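Local coordinates for protein beta-lactamase (Klebsiella pneumoniae, PDB 6HUH) that probably hydrolyses beta-lactam antibiotics to substituted beta-amino acids, as a class D serine beta-lactamase that confers antibiotic resistance, at residues A[186-200]-A[246-258]. Numbering follows the deposited sequence.
Sequences QPDIDGWQIHGKTGT and SLRAREEVFAALP. With SO4 (sulfate ion), chain C.
Helix 246-258 runs roughly antiparallel to strand 192-200, its axis 7.9 Å away at 148°, and the backbones draw closest where the CA atoms of Thr198 and Ser246 lie 5.5 Å apart. Toward the other end strand 186-189, joined to 192-200 by a type II' turn from Ile189 to Trp192, runs nearly parallel to the helix. There Phe254 sits among Pro187, Ile189 and Ile194: its CZ meets Ile194 CG2 at 3.8 Å, while the carbonyl oxygen of Pro187 lies in the ring plane at the edge. Ile189 reaches further along the helix, CD1 touching Leu257 CD2 at 3.8 Å and CG2 resting on Pro258. In the middle Arg250 extends from the helix, CG anti to its backbone N (chi1 -175°), and bends at chi3, which brings NH1 close to Gln186 OE1, but at a poor angle, a polar approach and not a clear hydrogen bond; amide and guanidinium planes are 54° apart. Near the N-terminal end of the helix Thr198 packs CB against Ser246 CB at 3.8 Å, and both hydroxyls turn to a sulfate, probably from the crystallisation liquor: Thr198 OG1 donates to O4 at 3.0 Å and Ser246 OG to O2 at 2.9 Å. Ser101 OG also hydrogen-bonds this ion. Apolar packing thus joins helix to hairpin, while the hydroxyls of the Lys-Thr-Gly motif's end form an anion site near Ser51, the predicted acyl-ester serine, where the substrate carboxylate is probably received.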
ATOM      1  N   GLN A 186      -7.038   7.614   0.823  1.00 30.97           N
ATOM      2  CA  GLN A 186      -8.212   6.755   0.647  1.00 30.22           C
ATOM      3  C   GLN A 186      -8.735   6.830  -0.824  1.00 35.41           C
ATOM      4  O   GLN A 186      -8.309   7.728  -1.578  1.00 33.58           O
ATOM      5  CB  GLN A 186      -9.319   7.254   1.611  1.00 30.09           C
ATOM      6  CG  GLN A 186      -9.016   7.120   3.100  1.00 24.43           C
ATOM      7  CD  GLN A 186      -9.135   5.694   3.582  1.00 40.94           C
ATOM      8  OE1 GLN A 186      -9.999   4.933   3.131  1.00 32.84           O
ATOM      9  NE2 GLN A 186      -8.249   5.296   4.499  1.00 29.81           N
ATOM     10  N   PRO A 187      -9.681   5.939  -1.253  1.00 35.10           N
ATOM     11  CA  PRO A 187     -10.206   6.044  -2.626  1.00 37.68           C
ATOM     12  C   PRO A 187     -10.900   7.380  -2.854  1.00 44.24           C
ATOM     13  O   PRO A 187     -11.543   7.923  -1.945  1.00 42.09           O
ATOM     14  CB  PRO A 187     -11.200   4.875  -2.735  1.00 39.58           C
ATOM     15  CG  PRO A 187     -10.836   3.946  -1.649  1.00 42.04           C
ATOM     16  CD  PRO A 187     -10.315   4.811  -0.541  1.00 36.13           C
ATOM     17  N   ASP A 188     -10.762   7.891  -4.083  1.00 43.99           N
ATOM     18  CA  ASP A 188     -11.312   9.152  -4.557  1.00 45.05           C
ATOM     19  C   ASP A 188     -12.851   9.166  -4.596  1.00 51.40           C
ATOM     20  O   ASP A 188     -13.513   8.127  -4.466  1.00 51.58           O
ATOM     21  CB  ASP A 188     -10.789   9.399  -5.988  1.00 48.83           C
ATOM     22  CG  ASP A 188      -9.501  10.199  -6.120  1.00 56.98           C
ATOM     23  OD1 ASP A 188      -8.574   9.984  -5.294  1.00 55.16           O
ATOM     24  OD2 ASP A 188      -9.383  10.975  -7.107  1.00 61.38           O
ATOM     25  N   ILE A 189     -13.402  10.381  -4.772  1.00 48.53           N
ATOM     26  CA  ILE A 189     -14.794  10.732  -5.032  1.00 49.02           C
ATOM     27  C   ILE A 189     -14.633  11.815  -6.129  1.00 54.42           C
ATOM     28  O   ILE A 189     -14.025  12.842  -5.852  1.00 53.07           O
ATOM     29  CB  ILE A 189     -15.556  11.213  -3.753  1.00 50.48           C
ATOM     30  CG1 ILE A 189     -15.671  10.073  -2.711  1.00 48.96           C
ATOM     31  CG2 ILE A 189     -16.953  11.747  -4.125  1.00 52.52           C
ATOM     32  CD1 ILE A 189     -16.142  10.480  -1.341  1.00 51.42           C
ATOM     33  N   ASP A 190     -15.078  11.549  -7.379  1.00 54.25           N
ATOM     34  CA  ASP A 190     -14.878  12.454  -8.536  1.00 57.22           C
ATOM     35  C   ASP A 190     -13.406  12.978  -8.575  1.00 60.33           C
ATOM     36  O   ASP A 190     -12.475  12.166  -8.646  1.00 59.60           O
ATOM     37  CB  ASP A 190     -15.941  13.590  -8.617  1.00 60.58           C
ATOM     38  CG  ASP A 190     -16.108  14.244 -10.000  1.00 78.48           C
ATOM     39  OD1 ASP A 190     -15.145  14.897 -10.475  1.00 81.17           O
ATOM     40  OD2 ASP A 190     -17.229  14.153 -10.580  1.00 83.67           O
ATOM     41  N   GLY A 191     -13.215  14.293  -8.464  1.00 55.63           N
ATOM     42  CA  GLY A 191     -11.883  14.886  -8.473  1.00 54.69           C
ATOM     43  C   GLY A 191     -11.308  15.143  -7.094  1.00 53.87           C
ATOM     44  O   GLY A 191     -10.201  15.676  -6.975  1.00 54.50           O
ATOM     45  N   TRP A 192     -12.055  14.765  -6.049  1.00 44.98           N
ATOM     46  CA  TRP A 192     -11.690  14.949  -4.657  1.00 41.10           C
ATOM     47  C   TRP A 192     -10.724  13.866  -4.183  1.00 43.31           C
ATOM     48  O   TRP A 192     -10.901  12.676  -4.476  1.00 42.60           O
ATOM     49  CB  TRP A 192     -12.949  15.010  -3.762  1.00 38.26           C
ATOM     50  CG  TRP A 192     -13.817  16.197  -4.057  1.00 40.36           C
ATOM     51  CD1 TRP A 192     -14.738  16.316  -5.057  1.00 45.06           C
ATOM     52  CD2 TRP A 192     -13.820  17.449  -3.357  1.00 40.05           C
ATOM     53  NE1 TRP A 192     -15.303  17.571  -5.035  1.00 44.99           N
ATOM     54  CE2 TRP A 192     -14.748  18.292  -4.011  1.00 44.93           C
ATOM     55  CE3 TRP A 192     -13.104  17.953  -2.253  1.00 40.06           C
ATOM     56  CZ2 TRP A 192     -14.998  19.599  -3.588  1.00 44.54           C
ATOM     57  CZ3 TRP A 192     -13.354  19.253  -1.835  1.00 41.85           C
ATOM     58  CH2 TRP A 192     -14.293  20.057  -2.500  1.00 44.06           C
ATOM     59  N   GLN A 193      -9.695  14.298  -3.456  1.00 38.24           N
ATOM     60  CA  GLN A 193      -8.671  13.450  -2.878  1.00 36.69           C
ATOM     61  C   GLN A 193      -9.069  13.225  -1.442  1.00 39.01           C
ATOM     62  O   GLN A 193      -9.220  14.187  -0.701  1.00 38.53           O
ATOM     63  CB  GLN A 193      -7.295  14.130  -2.965  1.00 38.48           C
ATOM     64  CG  GLN A 193      -6.600  13.984  -4.321  1.00 52.82           C
ATOM     65  CD  GLN A 193      -5.162  14.426  -4.236  1.00 79.91           C
ATOM     66  OE1 GLN A 193      -4.300  13.741  -3.665  1.00 69.91           O
ATOM     67  NE2 GLN A 193      -4.873  15.595  -4.791  1.00 84.23           N
ATOM     68  N   ILE A 194      -9.295  11.964  -1.060  1.00 35.02           N
ATOM     69  CA  ILE A 194      -9.734  11.597   0.295  1.00 32.76           C
ATOM     70  C   ILE A 194      -8.558  11.101   1.182  1.00 33.24           C
ATOM     71  O   ILE A 194      -7.784  10.240   0.778  1.00 33.38           O
ATOM     72  CB  ILE A 194     -10.916  10.577   0.232  1.00 36.05           C
ATOM     73  CG1 ILE A 194     -12.012  10.969  -0.830  1.00 38.02           C
ATOM     74  CG2 ILE A 194     -11.537  10.288   1.609  1.00 35.69           C
ATOM     75  CD1 ILE A 194     -12.785  12.289  -0.685  1.00 44.77           C
ATOM     76  N   HIS A 195      -8.425  11.658   2.366  1.00 26.87           N
ATOM     77  CA  HIS A 195      -7.405  11.233   3.305  1.00 25.97           C
ATOM     78  C   HIS A 195      -8.173  10.945   4.571  1.00 30.17           C
ATOM     79  O   HIS A 195      -9.013  11.759   4.953  1.00 31.27           O
ATOM     80  CB  HIS A 195      -6.365  12.331   3.515  1.00 26.91           C
ATOM     81  CG  HIS A 195      -5.786  12.872   2.238  1.00 31.85           C
ATOM     82  ND1 HIS A 195      -4.561  12.435   1.750  1.00 33.44           N
ATOM     83  CD2 HIS A 195      -6.276  13.813   1.398  1.00 34.88           C
ATOM     84  CE1 HIS A 195      -4.345  13.126   0.644  1.00 34.23           C
ATOM     85  NE2 HIS A 195      -5.346  13.969   0.393  1.00 35.55           N
ATOM     86  N   GLY A 196      -7.966   9.768   5.156  1.00 25.70           N
ATOM     87  CA  GLY A 196      -8.709   9.361   6.350  1.00 25.11           C
ATOM     88  C   GLY A 196      -8.126   8.246   7.195  1.00 29.48           C
ATOM     89  O   GLY A 196      -7.209   7.537   6.781  1.00 30.25           O
ATOM     90  N   LYS A 197      -8.654   8.085   8.391  1.00 26.74           N
ATOM     91  CA  LYS A 197      -8.169   7.069   9.324  1.00 27.31           C
ATOM     92  C   LYS A 197      -9.280   6.506  10.230  1.00 30.64           C
ATOM     93  O   LYS A 197     -10.055   7.253  10.828  1.00 27.91           O
ATOM     94  CB  LYS A 197      -6.968   7.617  10.158  1.00 29.56           C
ATOM     95  CG  LYS A 197      -6.306   6.604  11.106  1.00 31.26           C
ATOM     96  CD  LYS A 197      -5.250   5.749  10.407  1.00 30.14           C
ATOM     97  CE  LYS A 197      -4.853   4.564  11.242  1.00 19.37           C
ATOM     98  NZ  LYS A 197      -5.846   3.476  11.135  1.00  9.23           N
ATOM     99  N   THR A 198      -9.335   5.179  10.315  1.00 29.97           N
ATOM    100  CA  THR A 198     -10.265   4.479  11.193  1.00 30.56           C
ATOM    101  C   THR A 198      -9.624   4.286  12.580  1.00 35.47           C
ATOM    102  O   THR A 198      -8.402   4.208  12.687  1.00 35.93           O
ATOM    103  CB  THR A 198     -10.720   3.149  10.586  1.00 38.19           C
ATOM    104  OG1 THR A 198      -9.588   2.320  10.327  1.00 37.03           O
ATOM    105  CG2 THR A 198     -11.556   3.327   9.329  1.00 37.90           C
ATOM    106  N   GLY A 199     -10.459   4.224  13.613  1.00 32.64           N
ATOM    107  CA  GLY A 199     -10.056   3.991  14.997  1.00 33.17           C
ATOM    108  C   GLY A 199     -11.094   3.179  15.747  1.00 39.09           C
ATOM    109  O   GLY A 199     -12.282   3.332  15.483  1.00 37.97           O
ATOM    110  N   THR A 200     -10.663   2.277  16.648  1.00 40.33           N
ATOM    111  CA  THR A 200     -11.534   1.443  17.479  1.00 43.47           C
ATOM    112  C   THR A 200     -11.007   1.396  18.910  1.00 51.02           C
ATOM    113  O   THR A 200      -9.898   0.905  19.164  1.00 50.78           O
ATOM    114  CB  THR A 200     -11.836   0.046  16.849  1.00 58.11           C
ATOM    115  OG1 THR A 200     -12.813   0.207  15.814  1.00 60.62           O
ATOM    116  CG2 THR A 200     -12.387  -0.976  17.859  1.00 56.31           C
ATOM    117  N   SER A 246     -15.583   0.816  13.416  1.00 39.61           N
ATOM    118  CA  SER A 246     -14.848   1.751  12.549  1.00 38.08           C
ATOM    119  C   SER A 246     -15.071   1.534  11.037  1.00 42.79           C
ATOM    120  O   SER A 246     -14.932   2.485  10.254  1.00 42.33           O
ATOM    121  CB  SER A 246     -13.362   1.728  12.865  1.00 39.71           C
ATOM    122  OG  SER A 246     -12.843   0.435  12.607  1.00 51.87           O
ATOM    123  N   LEU A 247     -15.394   0.291  10.627  1.00 39.17           N
ATOM    124  CA  LEU A 247     -15.652  -0.029   9.220  1.00 38.66           C
ATOM    125  C   LEU A 247     -17.083   0.403   8.807  1.00 38.77           C
ATOM    126  O   LEU A 247     -17.351   0.645   7.631  1.00 38.69           O
ATOM    127  CB  LEU A 247     -15.350  -1.504   8.901  1.00 39.99           C
ATOM    128  CG  LEU A 247     -14.034  -2.079   9.454  1.00 46.12           C
ATOM    129  CD1 LEU A 247     -13.745  -3.468   8.876  1.00 47.92           C
ATOM    130  CD2 LEU A 247     -12.825  -1.146   9.220  1.00 49.03           C
ATOM    131  N   ARG A 248     -17.966   0.553   9.795  1.00 31.81           N
ATOM    132  CA  ARG A 248     -19.331   1.025   9.644  1.00 31.28           C
ATOM    133  C   ARG A 248     -19.260   2.563   9.591  1.00 35.06           C
ATOM    134  O   ARG A 248     -20.141   3.212   9.023  1.00 35.69           O
ATOM    135  CB  ARG A 248     -20.178   0.569  10.844  1.00 28.88           C
ATOM    136  CG  ARG A 248     -21.635   0.423  10.522  1.00 48.29           C
ATOM    137  CD  ARG A 248     -22.495   0.211  11.764  1.00 76.58           C
ATOM    138  NE  ARG A 248     -22.507  -1.173  12.261  1.00 93.96           N
ATOM    139  CZ  ARG A 248     -23.264  -2.152  11.768  1.00108.88           C
ATOM    140  NH1 ARG A 248     -24.097  -1.915  10.761  1.00101.04           N
ATOM    141  NH2 ARG A 248     -23.222  -3.364  12.305  1.00 89.48           N
ATOM    142  N   ALA A 249     -18.205   3.142  10.187  1.00 30.25           N
ATOM    143  CA  ALA A 249     -17.975   4.589  10.210  1.00 28.44           C
ATOM    144  C   ALA A 249     -17.482   5.047   8.836  1.00 30.86           C
ATOM    145  O   ALA A 249     -18.086   5.951   8.257  1.00 28.68           O
ATOM    146  CB  ALA A 249     -16.974   4.950  11.314  1.00 28.04           C
ATOM    147  N   ARG A 250     -16.429   4.362   8.294  1.00 29.20           N
ATOM    148  CA  ARG A 250     -15.794   4.595   6.993  1.00 29.72           C
ATOM    149  C   ARG A 250     -16.803   4.507   5.851  1.00 33.99           C
ATOM    150  O   ARG A 250     -16.790   5.321   4.931  1.00 31.26           O
ATOM    151  CB  ARG A 250     -14.654   3.584   6.794  1.00 33.18           C
ATOM    152  CG  ARG A 250     -13.827   3.797   5.518  1.00 47.97           C
ATOM    153  CD  ARG A 250     -12.616   2.866   5.428  1.00 62.38           C
ATOM    154  NE  ARG A 250     -12.684   1.884   4.336  1.00 76.88           N
ATOM    155  CZ  ARG A 250     -12.501   2.159   3.046  1.00100.02           C
ATOM    156  NH1 ARG A 250     -12.256   3.401   2.651  1.00 92.65           N
ATOM    157  NH2 ARG A 250     -12.590   1.197   2.137  1.00 91.11           N
ATOM    158  N   GLU A 251     -17.680   3.507   5.940  1.00 34.41           N
ATOM    159  CA  GLU A 251     -18.764   3.215   5.014  1.00 36.46           C
ATOM    160  C   GLU A 251     -19.750   4.401   4.962  1.00 42.87           C
ATOM    161  O   GLU A 251     -20.040   4.905   3.876  1.00 42.73           O
ATOM    162  CB  GLU A 251     -19.449   1.934   5.494  1.00 38.43           C
ATOM    163  CG  GLU A 251     -20.491   1.329   4.584  1.00 53.71           C
ATOM    164  CD  GLU A 251     -21.049   0.052   5.185  1.00 76.93           C
ATOM    165  OE1 GLU A 251     -20.561  -1.037   4.801  1.00 88.33           O
ATOM    166  OE2 GLU A 251     -21.904   0.141   6.099  1.00 50.12           O
ATOM    167  N   GLU A 252     -20.216   4.862   6.148  1.00 41.66           N
ATOM    168  CA  GLU A 252     -21.189   5.949   6.334  1.00 42.82           C
ATOM    169  C   GLU A 252     -20.665   7.317   5.888  1.00 46.71           C
ATOM    170  O   GLU A 252     -21.453   8.169   5.462  1.00 47.16           O
ATOM    171  CB  GLU A 252     -21.711   5.993   7.787  1.00 43.67           C
ATOM    172  CG  GLU A 252     -22.788   4.960   8.081  1.00 55.63           C
ATOM    173  CD  GLU A 252     -22.968   4.596   9.548  1.00 84.31           C
ATOM    174  OE1 GLU A 252     -23.088   3.383   9.848  1.00 74.12           O
ATOM    175  OE2 GLU A 252     -23.002   5.516  10.397  1.00 83.89           O
ATOM    176  N   VAL A 253     -19.347   7.518   5.975  1.00 41.99           N
ATOM    177  CA  VAL A 253     -18.712   8.761   5.546  1.00 41.84           C
ATOM    178  C   VAL A 253     -18.712   8.813   4.017  1.00 47.18           C
ATOM    179  O   VAL A 253     -19.127   9.815   3.439  1.00 46.84           O
ATOM    180  CB  VAL A 253     -17.306   8.909   6.162  1.00 44.97           C
ATOM    181  CG1 VAL A 253     -16.469   9.934   5.415  1.00 45.13           C
ATOM    182  CG2 VAL A 253     -17.401   9.281   7.635  1.00 44.03           C
ATOM    183  N   PHE A 254     -18.304   7.702   3.373  1.00 45.35           N
ATOM    184  CA  PHE A 254     -18.261   7.565   1.917  1.00 45.85           C
ATOM    185  C   PHE A 254     -19.642   7.625   1.278  1.00 51.71           C
ATOM    186  O   PHE A 254     -19.755   8.012   0.113  1.00 54.39           O
ATOM    187  CB  PHE A 254     -17.499   6.308   1.492  1.00 46.68           C
ATOM    188  CG  PHE A 254     -16.028   6.564   1.286  1.00 46.41           C
ATOM    189  CD1 PHE A 254     -15.568   7.172   0.120  1.00 49.58           C
ATOM    190  CD2 PHE A 254     -15.098   6.155   2.230  1.00 45.68           C
ATOM    191  CE1 PHE A 254     -14.208   7.403  -0.075  1.00 49.01           C
ATOM    192  CE2 PHE A 254     -13.738   6.363   2.024  1.00 47.12           C
ATOM    193  CZ  PHE A 254     -13.304   6.987   0.875  1.00 46.19           C
ATOM    194  N   ALA A 255     -20.688   7.279   2.045  1.00 45.94           N
ATOM    195  CA  ALA A 255     -22.067   7.349   1.586  1.00 46.01           C
ATOM    196  C   ALA A 255     -22.479   8.828   1.525  1.00 50.43           C
ATOM    197  O   ALA A 255     -22.739   9.346   0.433  1.00 50.66           O
ATOM    198  CB  ALA A 255     -22.977   6.574   2.540  1.00 46.11           C
ATOM    199  N   ALA A 256     -22.426   9.515   2.703  1.00 46.60           N
ATOM    200  CA  ALA A 256     -22.827  10.903   2.975  1.00 46.01           C
ATOM    201  C   ALA A 256     -21.848  12.026   2.559  1.00 47.59           C
ATOM    202  O   ALA A 256     -22.189  13.203   2.731  1.00 46.84           O
ATOM    203  CB  ALA A 256     -23.144  11.041   4.445  1.00 45.82           C
ATOM    204  N   LEU A 257     -20.669  11.677   2.009  1.00 42.30           N
ATOM    205  CA  LEU A 257     -19.654  12.645   1.596  1.00 40.91           C
ATOM    206  C   LEU A 257     -19.976  13.421   0.310  1.00 45.97           C
ATOM    207  O   LEU A 257     -19.868  14.653   0.327  1.00 44.90           O
ATOM    208  CB  LEU A 257     -18.293  11.958   1.481  1.00 39.52           C
ATOM    209  CG  LEU A 257     -17.119  12.638   2.154  1.00 41.54           C
ATOM    210  CD1 LEU A 257     -17.458  13.132   3.529  1.00 39.68           C
ATOM    211  CD2 LEU A 257     -15.946  11.706   2.225  1.00 42.07           C
ATOM    212  N   PRO A 258     -20.375  12.762  -0.808  1.00 44.65           N
ATOM    213  CA  PRO A 258     -20.616  13.511  -2.055  1.00 46.56           C
ATOM    214  C   PRO A 258     -21.600  14.678  -1.947  1.00 51.09           C
ATOM    215  O   PRO A 258     -21.381  15.697  -2.594  1.00 52.78           O
ATOM    216  CB  PRO A 258     -21.079  12.431  -3.030  1.00 49.46           C
ATOM    217  CG  PRO A 258     -20.416  11.203  -2.538  1.00 52.07           C
ATOM    218  CD  PRO A 258     -20.524  11.312  -1.047  1.00 46.04           C
TER
HETATM  219  S   SO4 C 301      -8.760  -0.025  13.513  1.00 88.83           S
HETATM  220  O1  SO4 C 301      -8.145  -1.309  13.865  1.00 90.26           O
HETATM  221  O2  SO4 C 301     -10.219  -0.119  13.588  1.00 88.10           O
HETATM  222  O3  SO4 C 301      -8.309   0.981  14.460  1.00 88.72           O
HETATM  223  O4  SO4 C 301      -8.363   0.352  12.158  1.00 88.46           O